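Local structure of Esterase/lipase (Uncultured bacterium, 3K6K) at residues S166-K171 / A235-L240; P176-L181 / G239-L244; P186-T191 / S231-D236; G180-S185 / H302-R307. The protein probably hydrolyses carboxylic ester bonds, as an esterase or lipase of the alpha/beta hydrolase fold related to hormone-sensitive lipase. All coordinates share one frame; numbering follows the deposited sequence.

Contact 1 of 4, residues S166-K171 / A235-L240; sequences SMLKAK and ADLSGL
Leu-168 sets its CG anti to its own carbonyl carbon (chi1 -70°), which swings both methyls off the helix toward Ala-235 and Leu-240, while Lys-171 has its CG anti to the backbone N (chi1 -159°) and then bends at chi3 and chi4 to bring NZ to the loop. The two methyls of Leu-168 divide the work. CD1 meets Ala-235 CB at 3.6 Å, and CD2 lies 3.9 Å from Leu-240 CD1, the two leucines lying crosswise. Branched leucines suit this place because each can touch two partners at once. Met-167 adds its CB, 3.9 Å from Leu-240 CD2, before its chain leads off elsewhere.

At the more exposed end of the contact, Lys-171 NZ donates to Ser-238 O; the modelled separation of 2.4 Å is very short and its exact value is doubtful. The lysine's aliphatic part runs over Gly-239, where CD comes within 4.2 Å of the backbone C. Leu-237 to Leu-240 form a type II turn, and Gly-239 takes the positive phi (88°) that glycine accepts readily. Asp-236 OD1 receives Ser-238 N at 3.0 Å, closing an Asx turn, from above the carboxylate plane.

Helix 158-172 thus packs against the loop leading into strand 243-248. Behind it, Met-167 rests on Tyr-138 of helix 129-145, and Leu-237 reaches Leu-260 and Arg-263 of helix 254-266.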
loop_
_atom_site.group_PDB
_atom_site.type_symbol
_atom_site.label_atom_id
_atom_site.label_comp_id
_atom_site.label_asym_id
_atom_site.label_seq_id
_atom_site.Cartn_x
_atom_site.Cartn_y
_atom_site.Cartn_z
ATOM N N SER A 166 4.046 20.568 -2.802
ATOM C CA SER A 166 5.159 21.203 -3.554
ATOM C C SER A 166 5.328 20.737 -5.021
ATOM O O SER A 166 5.789 21.516 -5.877
ATOM C CB SER A 166 6.503 20.976 -2.845
ATOM O OG SER A 166 6.941 19.607 -2.935
ATOM N N MET A 167 4.983 19.478 -5.311
ATOM C CA MET A 167 5.188 18.957 -6.659
ATOM C C MET A 167 3.987 19.303 -7.539
ATOM O O MET A 167 4.158 19.530 -8.758
ATOM C CB MET A 167 5.505 17.442 -6.667
ATOM C CG MET A 167 6.813 17.155 -6.016
ATOM S SD MET A 167 8.180 17.978 -6.918
ATOM C CE MET A 167 8.595 19.340 -5.757
ATOM N N LEU A 168 2.785 19.327 -6.934
ATOM C CA LEU A 168 1.626 19.837 -7.622
ATOM C C LEU A 168 1.895 21.261 -8.149
ATOM O O LEU A 168 1.744 21.511 -9.334
ATOM C CB LEU A 168 0.382 19.761 -6.722
ATOM C CG LEU A 168 -0.118 18.331 -6.478
ATOM C CD1 LEU A 168 -1.165 18.227 -5.387
ATOM C CD2 LEU A 168 -0.658 17.723 -7.768
ATOM N N LYS A 169 2.396 22.150 -7.284
ATOM C CA LYS A 169 2.788 23.526 -7.638
ATOM C C LYS A 169 3.971 23.492 -8.627
ATOM O O LYS A 169 4.017 24.247 -9.633
ATOM C CB LYS A 169 3.200 24.296 -6.378
ATOM C CG LYS A 169 2.722 25.758 -6.269
ATOM C CD LYS A 169 3.413 26.734 -7.188
ATOM C CE LYS A 169 2.766 28.140 -7.109
ATOM N NZ LYS A 169 1.322 27.958 -7.483
ATOM N N ALA A 170 4.949 22.641 -8.324
ATOM C CA ALA A 170 6.079 22.517 -9.217
ATOM C C ALA A 170 5.519 22.133 -10.608
ATOM O O ALA A 170 5.969 22.663 -11.615
ATOM C CB ALA A 170 7.051 21.490 -8.700
ATOM N N LYS A 171 4.484 21.290 -10.649
ATOM C CA LYS A 171 3.893 20.820 -11.913
ATOM C C LYS A 171 3.137 21.957 -12.612
ATOM O O LYS A 171 3.405 22.180 -13.797
ATOM C CB LYS A 171 2.964 19.615 -11.701
ATOM C CG LYS A 171 2.681 18.711 -12.962
ATOM C CD LYS A 171 1.740 17.497 -12.636
ATOM C CE LYS A 171 0.286 17.976 -12.469
ATOM N NZ LYS A 171 -0.613 17.212 -11.476
ATOM N N ALA A 235 -6.803 16.854 -4.303
ATOM C CA ALA A 235 -6.208 17.376 -5.569
ATOM C C ALA A 235 -6.563 16.598 -6.861
ATOM O O ALA A 235 -7.169 15.528 -6.819
ATOM C CB ALA A 235 -4.688 17.506 -5.448
ATOM N N ASP A 236 -6.183 17.164 -7.999
ATOM C CA ASP A 236 -6.034 16.416 -9.226
ATOM C C ASP A 236 -4.594 15.968 -9.174
ATOM O O ASP A 236 -3.656 16.741 -9.356
ATOM C CB ASP A 236 -6.288 17.278 -10.460
ATOM C CG ASP A 236 -5.807 16.620 -11.741
ATOM O OD1 ASP A 236 -5.485 15.409 -11.704
ATOM O OD2 ASP A 236 -5.734 17.327 -12.779
ATOM N N LEU A 237 -4.407 14.694 -8.890
ATOM C CA LEU A 237 -3.068 14.227 -8.570
ATOM C C LEU A 237 -2.378 13.673 -9.780
ATOM O O LEU A 237 -1.325 13.046 -9.638
ATOM C CB LEU A 237 -3.201 13.158 -7.489
ATOM C CG LEU A 237 -3.573 13.742 -6.117
ATOM C CD1 LEU A 237 -4.506 12.878 -5.310
ATOM C CD2 LEU A 237 -2.254 13.977 -5.357
ATOM N N SER A 238 -3.014 13.805 -10.947
ATOM C CA SER A 238 -2.456 13.352 -12.244
ATOM C C SER A 238 -0.993 13.761 -12.493
ATOM O O SER A 238 -0.614 14.932 -12.344
ATOM C CB SER A 238 -3.287 13.951 -13.409
ATOM O OG SER A 238 -4.666 13.655 -13.281
ATOM N N GLY A 239 -0.169 12.815 -12.873
ATOM C CA GLY A 239 1.142 13.157 -13.449
ATOM C C GLY A 239 2.225 13.317 -12.415
ATOM O O GLY A 239 3.423 13.544 -12.744
ATOM N N LEU A 240 1.824 13.196 -11.150
ATOM C CA LEU A 240 2.807 13.017 -10.072
ATOM C C LEU A 240 3.614 11.738 -10.265
ATOM O O LEU A 240 3.089 10.766 -10.833
ATOM C CB LEU A 240 2.103 13.034 -8.734
ATOM C CG LEU A 240 1.568 14.427 -8.346
ATOM C CD1 LEU A 240 1.062 14.342 -6.952
ATOM C CD2 LEU A 240 2.604 15.555 -8.437
#

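Contact 2 of 4, residues P176-L181 / G239-L244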
loop_
_atom_site.group_PDB
_atom_site.type_symbol
_atom_site.label_atom_id
_atom_site.label_comp_id
_atom_site.label_asym_id
_atom_site.label_seq_id
_atom_site.Cartn_x
_atom_site.Cartn_y
_atom_site.Cartn_z
ATOM N N PRO A 176 10.088 20.136 -14.245
ATOM C CA PRO A 176 9.996 18.682 -14.434
ATOM C C PRO A 176 9.674 17.987 -13.102
ATOM O O PRO A 176 9.674 18.657 -12.061
ATOM C CB PRO A 176 11.387 18.276 -14.937
ATOM C CG PRO A 176 12.293 19.427 -14.625
ATOM C CD PRO A 176 11.443 20.666 -14.456
ATOM N N MET A 177 9.369 16.684 -13.151
ATOM C CA MET A 177 9.065 15.895 -11.960
ATOM C C MET A 177 10.282 15.067 -11.576
ATOM O O MET A 177 11.010 14.619 -12.440
ATOM C CB MET A 177 7.845 14.998 -12.163
ATOM C CG MET A 177 6.487 15.717 -12.220
ATOM S SD MET A 177 6.073 16.686 -10.748
ATOM C CE MET A 177 4.337 16.791 -10.866
ATOM N N PRO A 178 10.472 14.844 -10.260
ATOM C CA PRO A 178 11.580 14.140 -9.688
ATOM C C PRO A 178 11.482 12.649 -9.915
ATOM O O PRO A 178 10.489 12.176 -10.406
ATOM C CB PRO A 178 11.462 14.427 -8.199
ATOM C CG PRO A 178 10.496 15.522 -8.048
ATOM C CD PRO A 178 9.583 15.419 -9.223
ATOM N N ALA A 179 12.560 11.927 -9.582
ATOM C CA ALA A 179 12.542 10.476 -9.690
ATOM C C ALA A 179 11.509 9.772 -8.789
ATOM O O ALA A 179 11.140 8.685 -9.116
ATOM C CB ALA A 179 13.931 9.915 -9.480
ATOM N N GLY A 180 11.038 10.394 -7.702
ATOM C CA GLY A 180 10.022 9.782 -6.784
ATOM C C GLY A 180 9.643 10.636 -5.559
ATOM O O GLY A 180 10.279 11.626 -5.242
ATOM N N LEU A 181 8.564 10.275 -4.894
ATOM C CA LEU A 181 8.159 10.931 -3.704
ATOM C C LEU A 181 8.162 9.889 -2.572
ATOM O O LEU A 181 7.473 8.845 -2.716
ATOM C CB LEU A 181 6.732 11.480 -3.918
ATOM C CG LEU A 181 6.509 12.459 -5.102
ATOM C CD1 LEU A 181 5.063 12.639 -5.417
ATOM C CD2 LEU A 181 7.110 13.824 -4.831
ATOM N N GLY A 239 -0.169 12.815 -12.873
ATOM C CA GLY A 239 1.142 13.157 -13.449
ATOM C C GLY A 239 2.225 13.317 -12.415
ATOM O O GLY A 239 3.423 13.544 -12.744
ATOM N N LEU A 240 1.824 13.196 -11.150
ATOM C CA LEU A 240 2.807 13.017 -10.072
ATOM C C LEU A 240 3.614 11.738 -10.265
ATOM O O LEU A 240 3.089 10.766 -10.833
ATOM C CB LEU A 240 2.103 13.034 -8.734
ATOM C CG LEU A 240 1.568 14.427 -8.346
ATOM C CD1 LEU A 240 1.062 14.342 -6.952
ATOM C CD2 LEU A 240 2.604 15.555 -8.437
ATOM N N PRO A 241 4.882 11.746 -9.832
ATOM C CA PRO A 241 5.866 10.665 -9.894
ATOM C C PRO A 241 5.654 9.556 -8.849
ATOM O O PRO A 241 4.838 9.707 -7.910
ATOM C CB PRO A 241 7.195 11.375 -9.611
ATOM C CG PRO A 241 6.878 12.694 -9.073
ATOM C CD PRO A 241 5.424 12.971 -9.209
ATOM N N GLU A 242 6.340 8.434 -8.988
ATOM C CA GLU A 242 6.027 7.306 -8.096
ATOM C C GLU A 242 6.142 7.582 -6.597
ATOM O O GLU A 242 7.066 8.244 -6.142
ATOM C CB GLU A 242 6.715 6.038 -8.489
ATOM C CG GLU A 242 8.129 6.190 -8.885
ATOM C CD GLU A 242 8.619 4.989 -9.720
ATOM O OE1 GLU A 242 8.228 3.839 -9.429
ATOM O OE2 GLU A 242 9.433 5.196 -10.635
ATOM N N MET A 243 5.192 7.037 -5.845
ATOM C CA MET A 243 5.066 7.314 -4.441
ATOM C C MET A 243 5.342 6.050 -3.623
ATOM O O MET A 243 4.875 4.957 -3.981
ATOM C CB MET A 243 3.656 7.789 -4.172
ATOM C CG MET A 243 3.315 9.186 -4.684
ATOM S SD MET A 243 1.591 9.492 -4.207
ATOM C CE MET A 243 1.237 11.192 -4.684
ATOM N N LEU A 244 6.143 6.206 -2.557
ATOM C CA LEU A 244 6.291 5.199 -1.520
ATOM C C LEU A 244 5.779 5.904 -0.271
ATOM O O LEU A 244 6.245 6.994 0.057
ATOM C CB LEU A 244 7.743 4.766 -1.378
ATOM C CG LEU A 244 8.027 3.693 -0.285
ATOM C CD1 LEU A 244 7.543 2.218 -0.679
ATOM C CD2 LEU A 244 9.501 3.726 0.137
HETATM O O HOH W 1 8.326 8.449 -10.960
HETATM O O HOH W 2 11.688 6.017 -11.065
#
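Leu-181 and Met-243 face each other as a parallel bridge, their CA atoms 4.8 Å apart, where strands 180-184 and 243-248 pair. Leu-181 uses both of its backbone polar groups: its N donates to Glu-242 O at 2.8 Å, nearly straight (170° at the hydrogen), and its O accepts from Leu-244 N at 3.0 Å. One residue thus bonds to the two neighbours of its partner, as parallel pairing requires.

On the face carrying Leu-181 and Met-243 the side chains are apolar. Leu-181 CD1 lies 3.8 Å from Pro-241 CD and 3.9 Å from Met-243 CG, wedged between a rigid ring and a flexible thioether chain. The same proline ring serves two partners, giving CB and CG to Pro-178 and CD to Leu-181. Met-177 lies crosswise to it, with CB 4.0 Å from Pro-241 CG, and bends at chi2 (-59°) to bring its end toward Leu-240; the modelled 3.2 Å between Met-177 CE and Leu-240 CD2 is too close to be trusted and is doubtful.

Two waters bridge Ala-179 O and Glu-242. One accepts from Glu-242 N at 2.8 Å and donates weakly to Ala-179 O; the second donates to Glu-242 OE2 and, weakly, to the same carbonyl. The other carboxylate oxygen, OE1, forms a salt bridge with Arg-307.

Strand 180-184 lies between 151-156 and 243-248 in the central sheet. Helix 158-172 packs on the Leu-181 side through Met-167, and helix 291-305 meets Leu-244 through Ile-300 and Trp-303.

Contact 3 of 4, residues P186-T191 / S231-D236; sequences PFVDLT and SPVYAD
Val-188 to Thr-191, in the loop following strand 180-184, meet Ser-231 to Tyr-234, in the loop before strand 243-248, which makes a short 3-10 turn at 232-234; the closest CA atoms, of Asp-189 and Ser-231, are 4.6 Å apart. Val-188 O takes a weak bond from Val-233 N at 3.4 Å, and Leu-190 N donates to Ser-231 OG at 2.8 Å; that hydroxyl is also bonded to Arg-225 O. Asp-256 of helix 254-266 holds the Val-188 and Asp-189 N-H groups.

The valines touch through their CG2 methyls, 3.8 Å apart, and Val-188 CG1 lies beside the ring of Pro-232, compact apolar groups in a buried contact. Asp-189 extends its CG anti to the backbone N (chi1 -169°), which carries the carboxylate to the edge of the Tyr-234 ring, their planes 77° apart. OD1 receives a weak bond from Tyr-234 OH at 2.8 Å. OD2 accepts Thr-191 OG1 at 2.7 Å and Thr-191 N at 3.0 Å, both from the same face of its plane, closing an Asx turn.

An alanine at Asp-189 is likely to leave the Thr-191 N-H and the Tyr-234 hydroxyl without this acceptor and Arg-194 without its salt-bridge mate, freeing the turn to shift.

Burying a carboxylate is costly; here Thr-191, Tyr-234 and the Arg-194 salt bridge to OD1 share that cost, which probably favours the ionised form and fixes the group's rotation.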
loop_
_atom_site.group_PDB
_atom_site.type_symbol
_atom_site.label_atom_id
_atom_site.label_comp_id
_atom_site.label_asym_id
_atom_site.label_seq_id
_atom_site.Cartn_x
_atom_site.Cartn_y
_atom_site.Cartn_z
ATOM N N PRO A 186 2.137 10.649 6.081
ATOM C CA PRO A 186 1.818 11.967 5.559
ATOM C C PRO A 186 0.527 12.593 6.126
ATOM O O PRO A 186 -0.472 11.893 6.346
ATOM C CB PRO A 186 1.722 11.733 4.038
ATOM C CG PRO A 186 1.540 10.327 3.865
ATOM C CD PRO A 186 2.057 9.606 5.046
ATOM N N PHE A 187 0.572 13.892 6.402
ATOM C CA PHE A 187 -0.616 14.650 6.886
ATOM C C PHE A 187 -1.191 15.331 5.659
ATOM O O PHE A 187 -0.613 16.284 5.151
ATOM C CB PHE A 187 -0.174 15.678 7.933
ATOM C CG PHE A 187 -1.319 16.458 8.593
ATOM C CD1 PHE A 187 -1.059 17.664 9.212
ATOM C CD2 PHE A 187 -2.627 15.944 8.645
ATOM C CE1 PHE A 187 -2.050 18.371 9.817
ATOM C CE2 PHE A 187 -3.613 16.619 9.282
ATOM C CZ PHE A 187 -3.331 17.843 9.887
ATOM N N VAL A 188 -2.300 14.811 5.141
ATOM C CA VAL A 188 -2.738 15.236 3.844
ATOM C C VAL A 188 -4.205 15.561 3.772
ATOM O O VAL A 188 -4.713 15.858 2.689
ATOM C CB VAL A 188 -2.381 14.212 2.749
ATOM C CG1 VAL A 188 -0.947 14.374 2.365
ATOM C CG2 VAL A 188 -2.704 12.785 3.186
ATOM N N ASP A 189 -4.892 15.502 4.905
ATOM C CA ASP A 189 -6.291 15.909 4.939
ATOM C C ASP A 189 -6.586 16.753 6.163
ATOM O O ASP A 189 -6.986 16.209 7.179
ATOM C CB ASP A 189 -7.195 14.704 4.977
ATOM C CG ASP A 189 -8.660 15.065 4.739
ATOM O OD1 ASP A 189 -9.476 14.158 4.516
ATOM O OD2 ASP A 189 -9.004 16.263 4.776
ATOM N N LEU A 190 -6.402 18.076 6.069
ATOM C CA LEU A 190 -6.659 18.971 7.207
ATOM C C LEU A 190 -8.108 19.110 7.602
ATOM O O LEU A 190 -8.428 19.835 8.566
ATOM C CB LEU A 190 -6.031 20.335 7.002
ATOM C CG LEU A 190 -4.583 20.213 7.493
ATOM C CD1 LEU A 190 -3.766 19.251 6.593
ATOM C CD2 LEU A 190 -3.942 21.609 7.524
ATOM N N THR A 191 -8.991 18.384 6.920
ATOM C CA THR A 191 -10.357 18.240 7.435
ATOM C C THR A 191 -10.484 17.295 8.605
ATOM O O THR A 191 -11.465 17.363 9.325
ATOM C CB THR A 191 -11.429 17.857 6.361
ATOM O OG1 THR A 191 -11.376 16.457 6.095
ATOM C CG2 THR A 191 -11.281 18.649 5.044
ATOM N N SER A 231 -4.692 20.270 1.470
ATOM C CA SER A 231 -5.104 18.865 1.638
ATOM C C SER A 231 -5.051 18.070 0.298
ATOM O O SER A 231 -6.103 17.819 -0.374
ATOM C CB SER A 231 -6.478 18.763 2.292
ATOM O OG SER A 231 -6.527 19.407 3.577
ATOM N N PRO A 232 -3.833 17.628 -0.082
ATOM C CA PRO A 232 -3.642 17.042 -1.408
ATOM C C PRO A 232 -4.567 15.858 -1.686
ATOM O O PRO A 232 -4.821 15.511 -2.833
ATOM C CB PRO A 232 -2.150 16.663 -1.367
ATOM C CG PRO A 232 -1.529 17.704 -0.473
ATOM C CD PRO A 232 -2.544 17.703 0.644
ATOM N N VAL A 233 -5.115 15.261 -0.642
ATOM C CA VAL A 233 -6.157 14.282 -0.823
ATOM C C VAL A 233 -7.296 14.770 -1.787
ATOM O O VAL A 233 -7.874 13.985 -2.537
ATOM C CB VAL A 233 -6.615 13.781 0.563
ATOM C CG1 VAL A 233 -8.003 13.408 0.576
ATOM C CG2 VAL A 233 -5.749 12.601 1.002
ATOM N N TYR A 234 -7.574 16.063 -1.791
ATOM C CA TYR A 234 -8.622 16.617 -2.643
ATOM C C TYR A 234 -8.077 17.089 -3.988
ATOM O O TYR A 234 -8.812 17.648 -4.745
ATOM C CB TYR A 234 -9.402 17.727 -1.880
ATOM C CG TYR A 234 -9.997 17.129 -0.607
ATOM C CD1 TYR A 234 -11.143 16.320 -0.661
ATOM C CD2 TYR A 234 -9.358 17.274 0.624
ATOM C CE1 TYR A 234 -11.634 15.709 0.486
ATOM C CE2 TYR A 234 -9.847 16.671 1.772
ATOM C CZ TYR A 234 -10.974 15.890 1.708
ATOM O OH TYR A 234 -11.459 15.279 2.858
ATOM N N ALA A 235 -6.803 16.854 -4.303
ATOM C CA ALA A 235 -6.208 17.376 -5.569
ATOM C C ALA A 235 -6.563 16.598 -6.861
ATOM O O ALA A 235 -7.169 15.528 -6.819
ATOM C CB ALA A 235 -4.688 17.506 -5.448
ATOM N N ASP A 236 -6.183 17.164 -7.999
ATOM C CA ASP A 236 -6.034 16.416 -9.226
ATOM C C ASP A 236 -4.594 15.968 -9.174
ATOM O O ASP A 236 -3.656 16.741 -9.356
ATOM C CB ASP A 236 -6.288 17.278 -10.460
ATOM C CG ASP A 236 -5.807 16.620 -11.741
ATOM O OD1 ASP A 236 -5.485 15.409 -11.704
ATOM O OD2 ASP A 236 -5.734 17.327 -12.779
#

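Contact 4 of 4, residues G180-S185 / H302-R307; sequences GLVMLS and HWISAR
Trp-303 reaches strand 180-184 because its CG stands anti to the backbone N (chi1 -165°) and its ring is turned roughly perpendicular at chi2 (86°), sending the six-membered ring to Val-182. The valine answers with one methyl: CG2 lies 3.6 Å from Trp-303 CZ3, valine and indole overlapping while they point opposite ways. The same methyl touches Ile-304 CG1 at 3.9 Å, so it sits against two successive helix residues. Beta-branched valine suits this place: its CG2 stands anti to the carbonyl carbon, beside the backbone N, which turns that methyl to the ring.

Farther along the ring, Trp-303 CH2 approaches Gly-180 CA at 4.0 Å; the lack of a side chain at Gly-180 lets the indole come this close.

Arg-307 curls back over the other end of the indole: its CZ lies 3.2 Å above the plane of Trp-303, displaced to the side of the ring system. Its NH1 also makes a weak bond to Trp-303 O, while NE forms a salt bridge with Glu-242. Trp-303 NE1 is bonded to Glu-272.

Replacing Trp-303 with a serine would probably open a gap beside Val-182 and Gly-180, leave Glu-272 without its indole N-H and deprive the Arg-307 guanidinium of the surface it lies on.

Packing of a helix late in the chain against the parallel strands of the central sheet is typical of the alpha/beta hydrolase fold; no hydrogen bond links the two segments, which meet by van der Waals packing.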
loop_
_atom_site.group_PDB
_atom_site.type_symbol
_atom_site.label_atom_id
_atom_site.label_comp_id
_atom_site.label_asym_id
_atom_site.label_seq_id
_atom_site.Cartn_x
_atom_site.Cartn_y
_atom_site.Cartn_z
ATOM N N GLY A 180 11.038 10.394 -7.702
ATOM C CA GLY A 180 10.022 9.782 -6.784
ATOM C C GLY A 180 9.643 10.636 -5.559
ATOM O O GLY A 180 10.279 11.626 -5.242
ATOM N N LEU A 181 8.564 10.275 -4.894
ATOM C CA LEU A 181 8.159 10.931 -3.704
ATOM C C LEU A 181 8.162 9.889 -2.572
ATOM O O LEU A 181 7.473 8.845 -2.716
ATOM C CB LEU A 181 6.732 11.480 -3.918
ATOM C CG LEU A 181 6.509 12.459 -5.102
ATOM C CD1 LEU A 181 5.063 12.639 -5.417
ATOM C CD2 LEU A 181 7.110 13.824 -4.831
ATOM N N VAL A 182 8.916 10.113 -1.473
ATOM C CA VAL A 182 8.718 9.331 -0.228
ATOM C C VAL A 182 7.974 10.076 0.884
ATOM O O VAL A 182 8.275 11.236 1.189
ATOM C CB VAL A 182 10.005 8.803 0.317
ATOM C CG1 VAL A 182 9.736 7.847 1.489
ATOM C CG2 VAL A 182 10.771 8.054 -0.789
ATOM N N MET A 183 7.013 9.418 1.527
ATOM C CA MET A 183 6.212 10.052 2.592
ATOM C C MET A 183 6.032 9.161 3.836
ATOM O O MET A 183 5.577 8.035 3.754
ATOM C CB MET A 183 4.831 10.517 2.069
ATOM C CG MET A 183 4.904 11.550 0.945
ATOM S SD MET A 183 3.275 11.765 0.200
ATOM C CE MET A 183 3.373 10.593 -1.141
ATOM N N LEU A 184 6.385 9.686 5.000
ATOM C CA LEU A 184 6.380 8.922 6.240
ATOM C C LEU A 184 5.172 9.478 7.012
ATOM O O LEU A 184 5.199 10.660 7.395
ATOM C CB LEU A 184 7.722 9.205 6.954
ATOM C CG LEU A 184 8.972 8.365 6.691
ATOM C CD1 LEU A 184 8.957 7.558 5.377
ATOM C CD2 LEU A 184 10.345 9.053 6.927
ATOM N N SER A 185 4.085 8.694 7.165
ATOM C CA SER A 185 2.878 9.120 7.882
ATOM C C SER A 185 2.376 10.492 7.405
ATOM O O SER A 185 2.166 11.405 8.240
ATOM C CB SER A 185 3.152 9.251 9.391
ATOM O OG SER A 185 3.485 7.995 10.021
ATOM N N HIS A 302 16.468 1.451 0.022
ATOM C CA HIS A 302 16.508 0.560 -1.108
ATOM C C HIS A 302 15.616 1.145 -2.238
ATOM O O HIS A 302 16.013 1.203 -3.425
ATOM C CB HIS A 302 16.043 -0.838 -0.689
ATOM C CG HIS A 302 16.415 -1.918 -1.661
ATOM N ND1 HIS A 302 17.649 -2.545 -1.645
ATOM C CD2 HIS A 302 15.716 -2.494 -2.676
ATOM C CE1 HIS A 302 17.695 -3.460 -2.603
ATOM N NE2 HIS A 302 16.541 -3.443 -3.250
ATOM N N TRP A 303 14.417 1.583 -1.869
ATOM C CA TRP A 303 13.513 2.149 -2.823
ATOM C C TRP A 303 14.181 3.330 -3.472
ATOM O O TRP A 303 14.194 3.454 -4.704
ATOM C CB TRP A 303 12.264 2.611 -2.145
ATOM C CG TRP A 303 11.136 2.893 -3.080
ATOM C CD1 TRP A 303 10.189 1.975 -3.578
ATOM C CD2 TRP A 303 10.742 4.168 -3.578
ATOM N NE1 TRP A 303 9.285 2.639 -4.385
ATOM C CE2 TRP A 303 9.598 3.976 -4.392
ATOM C CE3 TRP A 303 11.232 5.447 -3.417
ATOM C CZ2 TRP A 303 8.938 5.055 -5.020
ATOM C CZ3 TRP A 303 10.606 6.485 -4.055
ATOM C CH2 TRP A 303 9.458 6.290 -4.844
ATOM N N ILE A 304 14.718 4.207 -2.648
ATOM C CA ILE A 304 15.237 5.412 -3.187
ATOM C C ILE A 304 16.345 5.061 -4.140
ATOM O O ILE A 304 16.325 5.442 -5.297
ATOM C CB ILE A 304 15.727 6.412 -2.118
ATOM C CG1 ILE A 304 14.540 7.144 -1.501
ATOM C CG2 ILE A 304 16.684 7.463 -2.752
ATOM C CD1 ILE A 304 14.895 7.891 -0.234
ATOM N N SER A 305 17.305 4.283 -3.657
ATOM C CA SER A 305 18.542 4.139 -4.386
ATOM C C SER A 305 18.380 3.215 -5.591
ATOM O O SER A 305 19.363 2.948 -6.288
ATOM C CB SER A 305 19.687 3.718 -3.431
ATOM O OG SER A 305 19.932 2.342 -3.571
ATOM N N ALA A 306 17.157 2.750 -5.846
ATOM C CA ALA A 306 16.859 1.960 -7.033
ATOM C C ALA A 306 15.960 2.690 -8.065
ATOM O O ALA A 306 15.548 2.093 -9.057
ATOM C CB ALA A 306 16.258 0.644 -6.650
ATOM N N ARG A 307 15.665 3.973 -7.838
ATOM C CA ARG A 307 14.964 4.815 -8.841
ATOM C C ARG A 307 16.007 5.702 -9.456
ATOM O O ARG A 307 15.936 6.030 -10.627
ATOM C CB ARG A 307 13.828 5.616 -8.251
ATOM C CG ARG A 307 12.899 4.741 -7.496
ATOM C CD ARG A 307 11.478 4.988 -7.849
ATOM N NE ARG A 307 10.559 3.815 -7.841
ATOM C CZ ARG A 307 10.737 2.582 -7.311
ATOM N NH1 ARG A 307 11.858 2.200 -6.679
ATOM N NH2 ARG A 307 9.727 1.706 -7.424
#

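Overall arrangement
Contact 2 is the hub: it shares Gly-239 and Leu-240 with contact 1, and Gly-180 and Leu-181 with contact 4. Helices 158-172 and 291-305, used by contacts 1 and 4, lie on the two faces of the sheet, toward Leu-181 and Val-182. Contacts 3 and 4 are buried, whereas 1 and 2 are partly so, with a lysine or waters at their margins. Chemistry follows place: regular backbone bonds join the strands in contact 2, and van der Waals packing, without hydrogen bonds, joins helix and strand in contact 4. In contact 3, two loops without strand pairing use mainly side-chain hydrogen bonds, with some apolar packing. Contacts 1 and 3 share Ala-235 and Asp-236, in the loop leading into strand 243-248.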